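Local coordinates for protein DOA1 (Saccharomyces cerevisiae, PDB 3ODT) that probably binds ubiquitin through its seven-bladed WD40 beta-propeller domain and takes part in regulating the turnover of F-box proteins, at residues A[128-132]-A[133-137]; A[168-172]-A[173-177]; A[293-296]-A[297-300]; A[44-47]-A[48-52]. All coordinates share one frame; numbering follows the deposited sequence.

Overall arrangement
All four contacts lie on the outer side of a seven-bladed beta propeller. Contacts 1, 2 and 4 are hairpins joining the last two strands of three blades, whereas contact 3 is the turn that follows the final strand, 289-293. Contacts 1 and 2 belong to adjacent blades, their centres about 16 Å apart, and Tyr136 OH lies 3.3 Å from Asn172 OD1, a probable hydrogen bond. Contacts 3 and 4, centres about 15 Å apart, meet where Arg298 CD packs against Lys46 NZ. The two pairs are far apart, contacts 2 and 3 by about 42 Å between centres. The calcium ion is bound by Asp20, Ser285 and Asn287, none of them within these segments.

Contact 1: residues A[128-132]-A[133-137]; sequences VWKEG and SLVYN
Val128 faces both Val135 and Tyr136 across a tight antiparallel hairpin, forming a classic beta bulge. Its carbonyl is doubly used: Val135 N donates to Val128 O at 2.8 Å, nearly in line with the C=O bond, while Tyr136 N reaches Val128 O at 3.2 Å from a more bent approach. Val128 N donates to Tyr136 O at 2.8 Å. Beyond the bulge, Lys130 N binds Ser133 O at 2.9 Å, and the return bond from Ser133 N to Lys130 O is longer, 3.1 Å, its N-H angle bent to 137°. These two bonds close a type I' turn in which Glu131 and Gly132 both have positive phi, which glycine adopts easily. On one face, Trp129 CG lies beside its backbone N (chi1 -40°), bringing the indole alongside Leu134, whose CD1 sits over the six-membered ring, 4.0 Å from its centroid, in a CH-pi contact. On the other, Tyr136 presents a ring edge, CD2, to Val128 CB at 4.1 Å, and the stem of Lys130 crosses Val135, CG meeting CG2 at 3.8 Å. The backbone groups of Val128, Lys130 and Ser133 thus find partners within the hairpin, whereas the Trp129 backbone pairs with Val117 and its indole N-H with Ser119 OG, both on strand 116-121, the other neighbour of strand 125-130; this would fix the ring's rotation.

Contact 2: residues A[168-172]-A[173-177]; sequences KLWQN and DKVIK
The strands carrying Leu169 and Lys177 run antiparallel but strongly twisted, their short axes 124° apart, with a classic beta bulge that sets Ile176 and Lys177 both opposite Leu169. Leu169 O therefore accepts twice, from Ile176 N at 2.8 Å and from Lys177 N at 3.2 Å. A type II' turn from Gln171 to Lys174 reverses the chain; Asn172 takes the positive-phi position, which asparagine tolerates better than most residues with a side chain. The main side-chain pair is Val175 on Trp170: methyl CG2 stands over the indole face, 3.4 Å from the centroid of the six-membered ring and only 12° off its normal. The stem of Lys168 runs past both branches, CD 4.0 Å from Val175 CG2 and CG 4.1 Å from Val175 CG1. Beside Leu169, Ile176 has CG1 between its backbone N and carbonyl carbon (chi1 60°), which brings CG1 3.8 Å from Leu169 CG. At the turn, Lys174 NZ forms a salt bridge at 3.1 Å to Asp173 OD1, which receives it on its syn lone pair. Towards the rest of the blade, Trp170 NE1 bonds to Thr160 and Leu169 packs on Leu159, both of strand 157-162, while Gln171 NE2 reaches the carbonyl of Glu155. Trp170 also touches Leu138, at the end of the preceding blade's outer strand 133-139.

Contact 3: residues A[293-296]-A[297-300]; sequences SQEK and SRWA
This is a local, surface-lying turn that follows the last strand of the propeller, 289-293, and folds the indole of Trp299 back over Lys296 and onto the carbonyl of Ser293. Lys296 CA stands over the five-membered ring of Trp299, 3.5 Å from its centroid, a CH-pi contact. Lys296 CG is anti to its backbone N (chi1 -174°), which carries the stem out along the indole, CG lying 3.5 Å from Trp299 CE3; a long methylene chain suits such a flat surface. Trp299 NE1 donates to Ser293 O at 2.9 Å, although the bond comes from above the carbonyl plane and is bent to 143°. In the backbone, Arg298 N binds Glu295 O at 2.9 Å and Trp299 N binds Lys296 O at 3.0 Å, the i to i+3 bonds of 3-10 geometry. Glu295 meets Arg298 by its carbons, CB lying 3.7 Å above the guanidinium plane. The charge of Arg298 is answered instead by Asp279, which also bonds Ser293 OG. That hydroxyl accepts from Glu295 N at 3.0 Å, making an ST turn. The ST turn and 3-10 turn follow strand 289-293, which pairs with N-terminal strand 9-14 in the last blade, the ring closure characteristic of WD40 propellers.

Contact 4: residues A[44-47]-A[48-52]; sequences WSKD and DQWLG
Lys46 and Trp50 cross at a slant on one face of the hairpin, the lysine lying over the indole. Its CB is centred above the six-membered ring, 3.5 Å from the centroid and 7° off the normal. With CG anti to the backbone N (chi1 -167°) and the chain extended beyond it, the stem runs on over the pyrrole side, where CD comes 3.5 Å from Trp50 NE1. The ring's far edge is turned to the preceding tryptophan, CZ3 lying 3.4 Å from Trp44 O, and Trp50 also packs on Leu14 and Ile291 of the adjoining blade. Trp44 in turn lies against Gly52, its CE3 only 3.3 Å from the glycine CA; the absence of a side chain at Gly52 lets the indole lie this close. Between the strands Ser45 and Leu51 form a hydrogen-bonded pair, their side chains on the face away from Lys46 and Trp50, and Asp47 N binds Gln49 O at 3.0 Å. Asp47 and Asp48 lie side by side, OD1 to OD1 3.8 Å, their repulsion probably screened by solvent at this exposed turn. Trp44 NE1 is satisfied by Ser34 OG, whereas Trp50 NE1, buried beneath Lys46, has no partner in the model; the Lys46-Trp50 contact therefore rests on dispersion and CH-pi attraction.

Contact 1: residues A[128-132]-A[133-137]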
# COMPACT_ATOMS: atom_id res chain seq x y z
N VAL A 128 -8.26 0.47 -13.88
CA VAL A 128 -8.67 -0.86 -13.46
C VAL A 128 -8.39 -1.82 -14.61
O VAL A 128 -8.81 -1.59 -15.77
CB VAL A 128 -10.17 -0.91 -13.16
CG1 VAL A 128 -10.62 -2.36 -12.82
CG2 VAL A 128 -10.51 0.05 -12.06
N TRP A 129 -7.65 -2.88 -14.29
CA TRP A 129 -7.13 -3.81 -15.29
C TRP A 129 -7.55 -5.24 -14.98
O TRP A 129 -7.55 -5.66 -13.83
CB TRP A 129 -5.60 -3.77 -15.33
CG TRP A 129 -4.95 -2.44 -15.19
CD1 TRP A 129 -4.79 -1.74 -14.03
CD2 TRP A 129 -4.31 -1.66 -16.22
NE1 TRP A 129 -4.11 -0.59 -14.28
CE2 TRP A 129 -3.81 -0.49 -15.61
CE3 TRP A 129 -4.15 -1.81 -17.59
CZ2 TRP A 129 -3.12 0.49 -16.31
CZ3 TRP A 129 -3.47 -0.82 -18.30
CH2 TRP A 129 -2.97 0.32 -17.65
N LYS A 130 -7.91 -5.98 -16.02
CA LYS A 130 -8.23 -7.39 -15.89
C LYS A 130 -7.63 -8.12 -17.06
O LYS A 130 -7.70 -7.66 -18.20
CB LYS A 130 -9.74 -7.62 -15.88
CG LYS A 130 -10.48 -6.80 -14.83
CD LYS A 130 -11.99 -7.03 -14.94
CE LYS A 130 -12.74 -6.27 -13.89
NZ LYS A 130 -14.22 -6.52 -13.93
N GLU A 131 -7.04 -9.27 -16.77
CA GLU A 131 -6.45 -10.12 -17.79
C GLU A 131 -5.49 -9.34 -18.70
O GLU A 131 -5.41 -9.59 -19.91
CB GLU A 131 -7.55 -10.81 -18.59
CG GLU A 131 -8.29 -11.88 -17.76
CD GLU A 131 -9.64 -12.30 -18.34
OE1 GLU A 131 -9.99 -11.86 -19.46
OE2 GLU A 131 -10.35 -13.07 -17.67
N GLY A 132 -4.75 -8.40 -18.12
CA GLY A 132 -3.64 -7.75 -18.82
C GLY A 132 -4.08 -6.55 -19.64
O GLY A 132 -3.32 -5.98 -20.44
N SER A 133 -5.32 -6.13 -19.42
CA SER A 133 -5.98 -5.19 -20.29
C SER A 133 -6.74 -4.14 -19.49
O SER A 133 -7.40 -4.45 -18.49
CB SER A 133 -6.95 -5.97 -21.20
OG SER A 133 -7.66 -5.09 -22.05
N LEU A 134 -6.67 -2.89 -19.96
CA LEU A 134 -7.37 -1.78 -19.30
C LEU A 134 -8.85 -1.90 -19.52
O LEU A 134 -9.31 -1.90 -20.66
CB LEU A 134 -6.89 -0.44 -19.86
CG LEU A 134 -7.56 0.76 -19.22
CD1 LEU A 134 -7.27 0.83 -17.72
CD2 LEU A 134 -7.01 2.02 -19.91
N VAL A 135 -9.61 -2.01 -18.42
CA VAL A 135 -11.05 -2.12 -18.49
C VAL A 135 -11.75 -0.79 -18.19
O VAL A 135 -12.71 -0.41 -18.89
CB VAL A 135 -11.55 -3.18 -17.52
CG1 VAL A 135 -13.08 -3.23 -17.54
CG2 VAL A 135 -10.97 -4.54 -17.89
N TYR A 136 -11.33 -0.12 -17.11
CA TYR A 136 -11.86 1.20 -16.78
C TYR A 136 -10.75 2.20 -16.51
O TYR A 136 -9.82 1.94 -15.72
CB TYR A 136 -12.78 1.16 -15.56
CG TYR A 136 -13.88 0.12 -15.63
CD1 TYR A 136 -14.90 0.21 -16.55
CD2 TYR A 136 -13.92 -0.91 -14.72
CE1 TYR A 136 -15.90 -0.72 -16.59
CE2 TYR A 136 -14.93 -1.85 -14.75
CZ TYR A 136 -15.91 -1.75 -15.69
OH TYR A 136 -16.91 -2.68 -15.74
N ASN A 137 -10.89 3.38 -17.13
CA ASN A 137 -10.09 4.55 -16.82
C ASN A 137 -10.92 5.46 -15.89
O ASN A 137 -11.97 5.98 -16.30
CB ASN A 137 -9.75 5.29 -18.10
CG ASN A 137 -8.88 6.49 -17.85
OD1 ASN A 137 -8.05 6.48 -16.95
ND2 ASN A 137 -9.09 7.54 -18.62

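Contact 2: residues A[168-172]-A[173-177]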
# COMPACT_ATOMS: atom_id res chain seq x y z
N LYS A 168 -13.20 9.41 -3.92
CA LYS A 168 -14.31 9.16 -4.82
C LYS A 168 -14.63 7.69 -4.87
O LYS A 168 -13.70 6.86 -4.96
CB LYS A 168 -14.02 9.69 -6.23
CG LYS A 168 -14.08 11.21 -6.32
CD LYS A 168 -13.58 11.77 -7.65
CE LYS A 168 -13.54 13.31 -7.62
NZ LYS A 168 -14.89 13.91 -7.58
N LEU A 169 -15.92 7.37 -4.83
CA LEU A 169 -16.44 6.04 -5.07
C LEU A 169 -16.97 5.97 -6.50
O LEU A 169 -17.67 6.89 -6.95
CB LEU A 169 -17.56 5.76 -4.08
CG LEU A 169 -18.37 4.48 -4.28
CD1 LEU A 169 -17.51 3.24 -4.05
CD2 LEU A 169 -19.58 4.45 -3.35
N TRP A 170 -16.59 4.93 -7.22
CA TRP A 170 -16.86 4.76 -8.64
C TRP A 170 -17.65 3.50 -8.84
O TRP A 170 -17.51 2.54 -8.09
CB TRP A 170 -15.53 4.57 -9.38
CG TRP A 170 -14.54 5.64 -9.19
CD1 TRP A 170 -13.79 5.87 -8.07
CD2 TRP A 170 -14.17 6.65 -10.14
NE1 TRP A 170 -12.98 6.96 -8.27
CE2 TRP A 170 -13.20 7.46 -9.53
CE3 TRP A 170 -14.56 6.93 -11.46
CZ2 TRP A 170 -12.59 8.52 -10.18
CZ3 TRP A 170 -13.96 8.00 -12.10
CH2 TRP A 170 -12.97 8.77 -11.47
N GLN A 171 -18.48 3.48 -9.89
CA GLN A 171 -19.03 2.23 -10.38
C GLN A 171 -18.76 2.21 -11.87
O GLN A 171 -19.07 3.16 -12.59
CB GLN A 171 -20.50 2.10 -10.06
CG GLN A 171 -21.08 0.75 -10.51
CD GLN A 171 -22.36 0.40 -9.81
OE1 GLN A 171 -23.27 1.24 -9.65
NE2 GLN A 171 -22.48 -0.86 -9.41
N ASN A 172 -18.11 1.15 -12.34
CA ASN A 172 -17.60 1.13 -13.70
C ASN A 172 -16.50 2.18 -13.83
O ASN A 172 -15.53 2.17 -13.06
CB ASN A 172 -18.71 1.40 -14.71
CG ASN A 172 -19.71 0.27 -14.79
OD1 ASN A 172 -19.39 -0.88 -14.51
ND2 ASN A 172 -20.94 0.59 -15.17
N ASP A 173 -16.64 3.10 -14.78
CA ASP A 173 -15.74 4.24 -14.87
C ASP A 173 -16.38 5.58 -14.54
O ASP A 173 -15.85 6.63 -14.92
CB ASP A 173 -15.08 4.29 -16.25
CG ASP A 173 -16.06 4.50 -17.37
OD1 ASP A 173 -17.28 4.52 -17.11
OD2 ASP A 173 -15.60 4.66 -18.52
N LYS A 174 -17.49 5.54 -13.80
CA LYS A 174 -18.17 6.76 -13.40
C LYS A 174 -18.13 6.98 -11.90
O LYS A 174 -18.31 6.09 -11.11
CB LYS A 174 -19.62 6.73 -13.88
CG LYS A 174 -19.68 6.53 -15.40
CD LYS A 174 -21.05 6.64 -16.00
CE LYS A 174 -20.98 6.51 -17.54
NZ LYS A 174 -20.12 5.37 -17.98
N VAL A 175 -17.92 8.23 -11.50
CA VAL A 175 -17.96 8.56 -10.08
C VAL A 175 -19.43 8.54 -9.69
O VAL A 175 -20.27 9.16 -10.36
CB VAL A 175 -17.42 9.96 -9.81
CG1 VAL A 175 -17.56 10.31 -8.34
CG2 VAL A 175 -15.98 10.08 -10.30
N ILE A 176 -19.74 7.86 -8.59
CA ILE A 176 -21.12 7.85 -8.07
C ILE A 176 -21.24 8.58 -6.74
O ILE A 176 -22.33 8.99 -6.36
CB ILE A 176 -21.70 6.41 -7.96
CG1 ILE A 176 -20.85 5.52 -7.03
CG2 ILE A 176 -21.80 5.79 -9.35
CD1 ILE A 176 -21.53 4.21 -6.66
N LYS A 177 -20.12 8.79 -6.08
CA LYS A 177 -20.11 9.61 -4.87
C LYS A 177 -18.74 10.22 -4.59
O LYS A 177 -17.71 9.55 -4.78
CB LYS A 177 -20.54 8.76 -3.68
CG LYS A 177 -20.78 9.58 -2.40
CD LYS A 177 -21.42 8.70 -1.31
CE LYS A 177 -21.76 9.50 -0.07
NZ LYS A 177 -22.88 10.47 -0.24

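Contact 3: residues A[293-296]-A[297-300]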
# COMPACT_ATOMS: atom_id res chain seq x y z
N SER A 293 6.86 -8.67 14.70
CA SER A 293 5.98 -9.75 15.09
C SER A 293 5.57 -9.63 16.55
O SER A 293 6.33 -9.13 17.38
CB SER A 293 6.69 -11.08 14.87
OG SER A 293 5.80 -12.17 15.10
N GLN A 294 4.37 -10.10 16.84
CA GLN A 294 3.92 -10.27 18.21
C GLN A 294 4.42 -11.58 18.80
O GLN A 294 4.34 -11.79 20.02
CB GLN A 294 2.39 -10.22 18.27
CG GLN A 294 1.83 -8.85 18.03
CD GLN A 294 0.34 -8.83 18.13
OE1 GLN A 294 -0.33 -9.54 17.38
NE2 GLN A 294 -0.20 -8.05 19.07
N GLU A 295 4.97 -12.44 17.95
CA GLU A 295 5.37 -13.77 18.38
C GLU A 295 6.81 -13.78 18.79
O GLU A 295 7.69 -13.58 17.97
CB GLU A 295 5.16 -14.79 17.28
CG GLU A 295 3.71 -15.08 17.02
CD GLU A 295 3.00 -15.70 18.21
OE1 GLU A 295 3.61 -16.53 18.94
OE2 GLU A 295 1.82 -15.35 18.41
N LYS A 296 7.04 -14.07 20.06
CA LYS A 296 8.38 -14.00 20.61
C LYS A 296 9.35 -14.96 19.91
O LYS A 296 10.54 -14.65 19.77
CB LYS A 296 8.34 -14.23 22.11
CG LYS A 296 9.69 -14.03 22.78
CD LYS A 296 9.57 -14.03 24.31
CE LYS A 296 10.94 -13.91 24.98
NZ LYS A 296 10.92 -12.99 26.16
N SER A 297 8.84 -16.09 19.42
CA SER A 297 9.66 -17.07 18.71
C SER A 297 10.33 -16.47 17.48
O SER A 297 11.33 -16.99 17.00
CB SER A 297 8.83 -18.27 18.27
OG SER A 297 7.76 -17.87 17.42
N ARG A 298 9.76 -15.37 16.98
CA ARG A 298 10.24 -14.67 15.80
C ARG A 298 10.95 -13.33 16.08
O ARG A 298 11.31 -12.63 15.16
CB ARG A 298 9.05 -14.42 14.84
CG ARG A 298 8.46 -15.69 14.29
CD ARG A 298 7.81 -15.48 12.94
NE ARG A 298 6.49 -14.86 13.04
CZ ARG A 298 5.40 -15.49 13.46
NH1 ARG A 298 5.44 -16.74 13.88
NH2 ARG A 298 4.25 -14.85 13.49
N TRP A 299 11.16 -12.97 17.34
CA TRP A 299 11.90 -11.76 17.67
C TRP A 299 13.41 -11.88 17.40
O TRP A 299 14.05 -12.85 17.76
CB TRP A 299 11.68 -11.39 19.14
CG TRP A 299 10.27 -10.98 19.46
CD1 TRP A 299 9.24 -10.81 18.58
CD2 TRP A 299 9.74 -10.69 20.75
NE1 TRP A 299 8.11 -10.42 19.25
CE2 TRP A 299 8.38 -10.35 20.59
CE3 TRP A 299 10.29 -10.68 22.04
CZ2 TRP A 299 7.57 -10.00 21.66
CZ3 TRP A 299 9.48 -10.33 23.10
CH2 TRP A 299 8.13 -10.00 22.91
N ALA A 300 13.97 -10.85 16.77
CA ALA A 300 15.40 -10.82 16.50
C ALA A 300 16.22 -10.97 17.79
O ALA A 300 17.31 -11.56 17.80
CB ALA A 300 15.75 -9.51 15.81

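Contact 4: residues A[44-47]-A[48-52]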
# COMPACT_ATOMS: atom_id res chain seq x y z
N TRP A 44 12.17 -11.45 -0.82
CA TRP A 44 12.84 -11.89 0.39
C TRP A 44 12.15 -13.18 0.84
O TRP A 44 10.91 -13.21 0.96
CB TRP A 44 12.74 -10.82 1.48
CG TRP A 44 13.12 -9.42 1.05
CD1 TRP A 44 12.31 -8.49 0.46
CD2 TRP A 44 14.39 -8.77 1.25
NE1 TRP A 44 13.00 -7.33 0.23
CE2 TRP A 44 14.28 -7.47 0.73
CE3 TRP A 44 15.61 -9.17 1.79
CZ2 TRP A 44 15.33 -6.58 0.72
CZ3 TRP A 44 16.66 -8.27 1.80
CH2 TRP A 44 16.52 -6.99 1.26
N SER A 45 12.95 -14.22 1.04
CA SER A 45 12.46 -15.53 1.45
C SER A 45 13.05 -15.94 2.76
O SER A 45 14.26 -15.78 2.98
CB SER A 45 12.86 -16.58 0.41
OG SER A 45 12.38 -16.16 -0.83
N LYS A 46 12.19 -16.51 3.60
CA LYS A 46 12.62 -17.00 4.90
C LYS A 46 12.81 -18.48 4.88
O LYS A 46 11.91 -19.24 4.54
CB LYS A 46 11.59 -16.64 5.96
CG LYS A 46 12.13 -16.85 7.35
CD LYS A 46 11.18 -16.44 8.43
CE LYS A 46 11.87 -16.58 9.78
NZ LYS A 46 11.10 -15.99 10.89
N ASP A 47 14.03 -18.90 5.23
CA ASP A 47 14.36 -20.30 5.44
C ASP A 47 14.52 -20.45 6.95
O ASP A 47 13.58 -20.86 7.64
CB ASP A 47 15.65 -20.68 4.73
CG ASP A 47 15.85 -22.18 4.64
OD1 ASP A 47 15.23 -22.91 5.43
OD2 ASP A 47 16.64 -22.62 3.77
N ASP A 48 15.69 -20.10 7.45
CA ASP A 48 15.85 -19.83 8.88
C ASP A 48 15.98 -18.31 9.01
O ASP A 48 15.33 -17.67 9.85
CB ASP A 48 17.08 -20.56 9.46
CG ASP A 48 17.09 -22.07 9.15
OD1 ASP A 48 16.01 -22.71 9.17
OD2 ASP A 48 18.20 -22.61 8.91
N GLN A 49 16.81 -17.75 8.13
CA GLN A 49 16.96 -16.31 8.01
C GLN A 49 16.26 -15.86 6.75
O GLN A 49 15.89 -16.67 5.91
CB GLN A 49 18.44 -15.90 7.95
CG GLN A 49 19.18 -16.00 9.28
CD GLN A 49 19.33 -17.43 9.75
OE1 GLN A 49 19.10 -17.74 10.93
NE2 GLN A 49 19.72 -18.33 8.84
N TRP A 50 16.09 -14.55 6.62
CA TRP A 50 15.57 -13.95 5.42
C TRP A 50 16.71 -13.65 4.47
O TRP A 50 17.73 -13.06 4.85
CB TRP A 50 14.87 -12.65 5.77
CG TRP A 50 13.57 -12.85 6.50
CD1 TRP A 50 13.36 -12.88 7.85
CD2 TRP A 50 12.28 -13.03 5.89
NE1 TRP A 50 12.02 -13.07 8.12
CE2 TRP A 50 11.34 -13.16 6.93
CE3 TRP A 50 11.84 -13.07 4.57
CZ2 TRP A 50 9.99 -13.35 6.68
CZ3 TRP A 50 10.50 -13.26 4.32
CH2 TRP A 50 9.59 -13.40 5.37
N LEU A 51 16.54 -14.05 3.22
CA LEU A 51 17.51 -13.82 2.17
C LEU A 51 16.78 -13.11 1.05
O LEU A 51 15.69 -13.52 0.65
CB LEU A 51 18.03 -15.17 1.67
CG LEU A 51 18.95 -15.12 0.44
CD1 LEU A 51 20.28 -14.42 0.80
CD2 LEU A 51 19.23 -16.52 -0.14
N GLY A 52 17.37 -12.02 0.57
CA GLY A 52 16.83 -11.24 -0.53
C GLY A 52 17.50 -11.52 -1.86
O GLY A 52 18.71 -11.76 -1.93